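Non-structural protein 9 (Avian infectious bronchitis virus, PDB 5C94) probably binds single-stranded RNA as a homodimer within the coronavirus replication complex. Local coordinates at residues A[35-40]-A[102-107]. Residues are numbered along the deposited sequence; the frame is centred on the assembly and turned at random.
Sequences YYTSIS and RGMVLG
Val-105 meets Tyr-35 with both of its methyls, one against the root of the side chain and the other against the start of the ring. CG2 of Val-105 lies 4.0 Å from CB of Tyr-35, while CG1 of Val-105 comes within 4.2 Å of CG of Tyr-35, approaching the ring obliquely. The two side chains cross at about a right angle. With CG1 anti to the backbone N (chi1 176°) and CG2 beside that N, the methyls lie side by side along the CB-CG bond of Tyr-35.

Two residues along the strand, past Tyr-36, which turns to the other face of the sheet beside Lys-17, Thr-37 receives Met-104. These side chains also cross nearly perpendicularly. In the conformer described, one of two, the methionine bends at chi3 (42°) and its CE sits 3.5 Å from OG1 of Thr-37; the tip is probably mobile, and this contact less certain than that of Val-105. It is van der Waals packing, CE being no conventional donor. Val-14 and Pro-11 also touch Met-104, and Ala-46 and Phe-93 also touch Val-105.

The contact lays helix 99-109 across strand 30-39 of the nsp9 barrel-like sheet. Gly-103 and Gly-107 form the GxxxG pattern by which nsp9 helices pack in the dimer, and Met-104 and Leu-106 pack on the second subunit; the methionine thus probably links strand and dimer interface. A modest 163 Å² is buried in all, held by mainly apolar contacts. The buried Thr-37 hydroxyl bonds to Gly-13 O of strand 12-22, and weakly to His-12 O, so its polarity is satisfied without the helix.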
loop_
_atom_site.group_PDB
_atom_site.type_symbol
_atom_site.label_atom_id
_atom_site.label_comp_id
_atom_site.label_asym_id
_atom_site.label_seq_id
_atom_site.Cartn_x
_atom_site.Cartn_y
_atom_site.Cartn_z
ATOM N N TYR A 35 -9.206 -3.640 -8.043
ATOM C CA TYR A 35 -8.898 -2.744 -6.942
ATOM C C TYR A 35 -8.637 -1.367 -7.528
ATOM O O TYR A 35 -7.901 -1.228 -8.515
ATOM C CB TYR A 35 -7.679 -3.240 -6.151
ATOM C CG TYR A 35 -7.953 -4.500 -5.356
ATOM C CD1 TYR A 35 -8.158 -5.725 -5.996
ATOM C CD2 TYR A 35 -8.005 -4.470 -3.966
ATOM C CE1 TYR A 35 -8.425 -6.883 -5.267
ATOM C CE2 TYR A 35 -8.263 -5.619 -3.230
ATOM C CZ TYR A 35 -8.479 -6.820 -3.885
ATOM O OH TYR A 35 -8.738 -7.958 -3.149
ATOM N N TYR A 36 -9.251 -0.349 -6.940
ATOM C CA TYR A 36 -8.992 0.998 -7.407
ATOM C C TYR A 36 -8.890 2.004 -6.272
ATOM O O TYR A 36 -9.473 1.856 -5.184
ATOM C CB TYR A 36 -10.055 1.432 -8.422
ATOM C CG TYR A 36 -11.491 1.486 -7.937
ATOM C CD1 TYR A 36 -12.239 0.326 -7.791
ATOM C CD2 TYR A 36 -12.119 2.707 -7.686
ATOM C CE1 TYR A 36 -13.567 0.369 -7.369
ATOM C CE2 TYR A 36 -13.443 2.762 -7.261
ATOM C CZ TYR A 36 -14.164 1.586 -7.108
ATOM O OH TYR A 36 -15.481 1.618 -6.688
ATOM N N THR A 37 -8.099 3.029 -6.522
ATOM C CA THR A 37 -7.954 4.075 -5.550
ATOM C C THR A 37 -8.480 5.366 -6.159
ATOM O O THR A 37 -8.963 5.379 -7.300
ATOM C CB THR A 37 -6.499 4.212 -5.101
ATOM O OG1 THR A 37 -6.423 5.214 -4.084
ATOM C CG2 THR A 37 -5.596 4.569 -6.282
ATOM N N SER A 38 -8.431 6.446 -5.395
ATOM C CA SER A 38 -8.874 7.728 -5.913
ATOM C C SER A 38 -7.686 8.684 -5.963
ATOM O O SER A 38 -6.973 8.853 -4.966
ATOM C CB SER A 38 -9.998 8.306 -5.049
ATOM O OG SER A 38 -10.495 9.523 -5.602
ATOM N N ILE A 39 -7.463 9.299 -7.119
ATOM C CA ILE A 39 -6.399 10.286 -7.248
ATOM C C ILE A 39 -6.917 11.530 -7.957
ATOM O O ILE A 39 -7.403 11.438 -9.085
ATOM C CB ILE A 39 -5.207 9.726 -8.021
ATOM C CG1 ILE A 39 -4.716 8.416 -7.379
ATOM C CG2 ILE A 39 -4.111 10.767 -8.095
ATOM C CD1 ILE A 39 -3.632 7.687 -8.184
ATOM N N SER A 40 -6.820 12.683 -7.292
ATOM C CA SER A 40 -7.381 13.939 -7.811
ATOM C C SER A 40 -8.868 13.832 -8.157
ATOM O O SER A 40 -9.297 14.271 -9.231
ATOM C CB SER A 40 -6.609 14.403 -9.040
ATOM O OG SER A 40 -5.270 14.673 -8.692
ATOM N N ARG A 102 0.562 0.608 -6.599
ATOM C CA ARG A 102 0.763 -0.837 -6.444
ATOM C C ARG A 102 0.874 -1.220 -4.970
ATOM O O ARG A 102 0.295 -2.206 -4.524
ATOM C CB ARG A 102 2.020 -1.309 -7.178
ATOM C CG ARG A 102 1.959 -1.165 -8.688
ATOM C CD ARG A 102 3.251 -1.620 -9.357
ATOM N NE ARG A 102 3.257 -1.225 -10.761
ATOM C CZ ARG A 102 3.105 -2.070 -11.776
ATOM N NH1 ARG A 102 2.961 -3.369 -11.551
ATOM N NH2 ARG A 102 3.112 -1.620 -13.021
ATOM N N GLY A 103 1.642 -0.436 -4.221
ATOM C CA GLY A 103 1.835 -0.690 -2.809
ATOM C C GLY A 103 0.528 -0.580 -2.050
ATOM O O GLY A 103 0.269 -1.377 -1.134
ATOM N N MET A 104 -0.302 0.384 -2.429
ATOM C CA MET A 104 -1.568 0.574 -1.746
ATOM C C MET A 104 -2.452 -0.663 -1.817
ATOM O O MET A 104 -3.072 -1.037 -0.827
ATOM C CB MET A 104 -2.296 1.776 -2.318
ATOM C CG MET A 104 -1.690 3.076 -1.865
ATOM S SD MET A 104 -2.823 4.417 -2.185
ATOM C CE MET A 104 -4.365 3.671 -1.672
ATOM N N VAL A 105 -2.495 -1.300 -2.984
ATOM C CA VAL A 105 -3.204 -2.562 -3.131
ATOM C C VAL A 105 -2.586 -3.634 -2.231
ATOM O O VAL A 105 -3.307 -4.370 -1.553
ATOM C CB VAL A 105 -3.188 -3.072 -4.588
ATOM C CG1 VAL A 105 -3.851 -4.454 -4.676
ATOM C CG2 VAL A 105 -3.890 -2.097 -5.514
ATOM N N LEU A 106 -1.258 -3.725 -2.225
ATOM C CA LEU A 106 -0.586 -4.748 -1.423
ATOM C C LEU A 106 -0.866 -4.512 0.052
ATOM O O LEU A 106 -1.104 -5.456 0.810
ATOM C CB LEU A 106 0.927 -4.766 -1.677
ATOM C CG LEU A 106 1.389 -5.231 -3.060
ATOM C CD1 LEU A 106 2.901 -5.103 -3.187
ATOM C CD2 LEU A 106 0.945 -6.663 -3.350
ATOM N N GLY A 107 -0.830 -3.244 0.451
ATOM C CA GLY A 107 -1.121 -2.874 1.818
ATOM C C GLY A 107 -2.543 -3.251 2.193
ATOM O O GLY A 107 -2.777 -3.745 3.293
#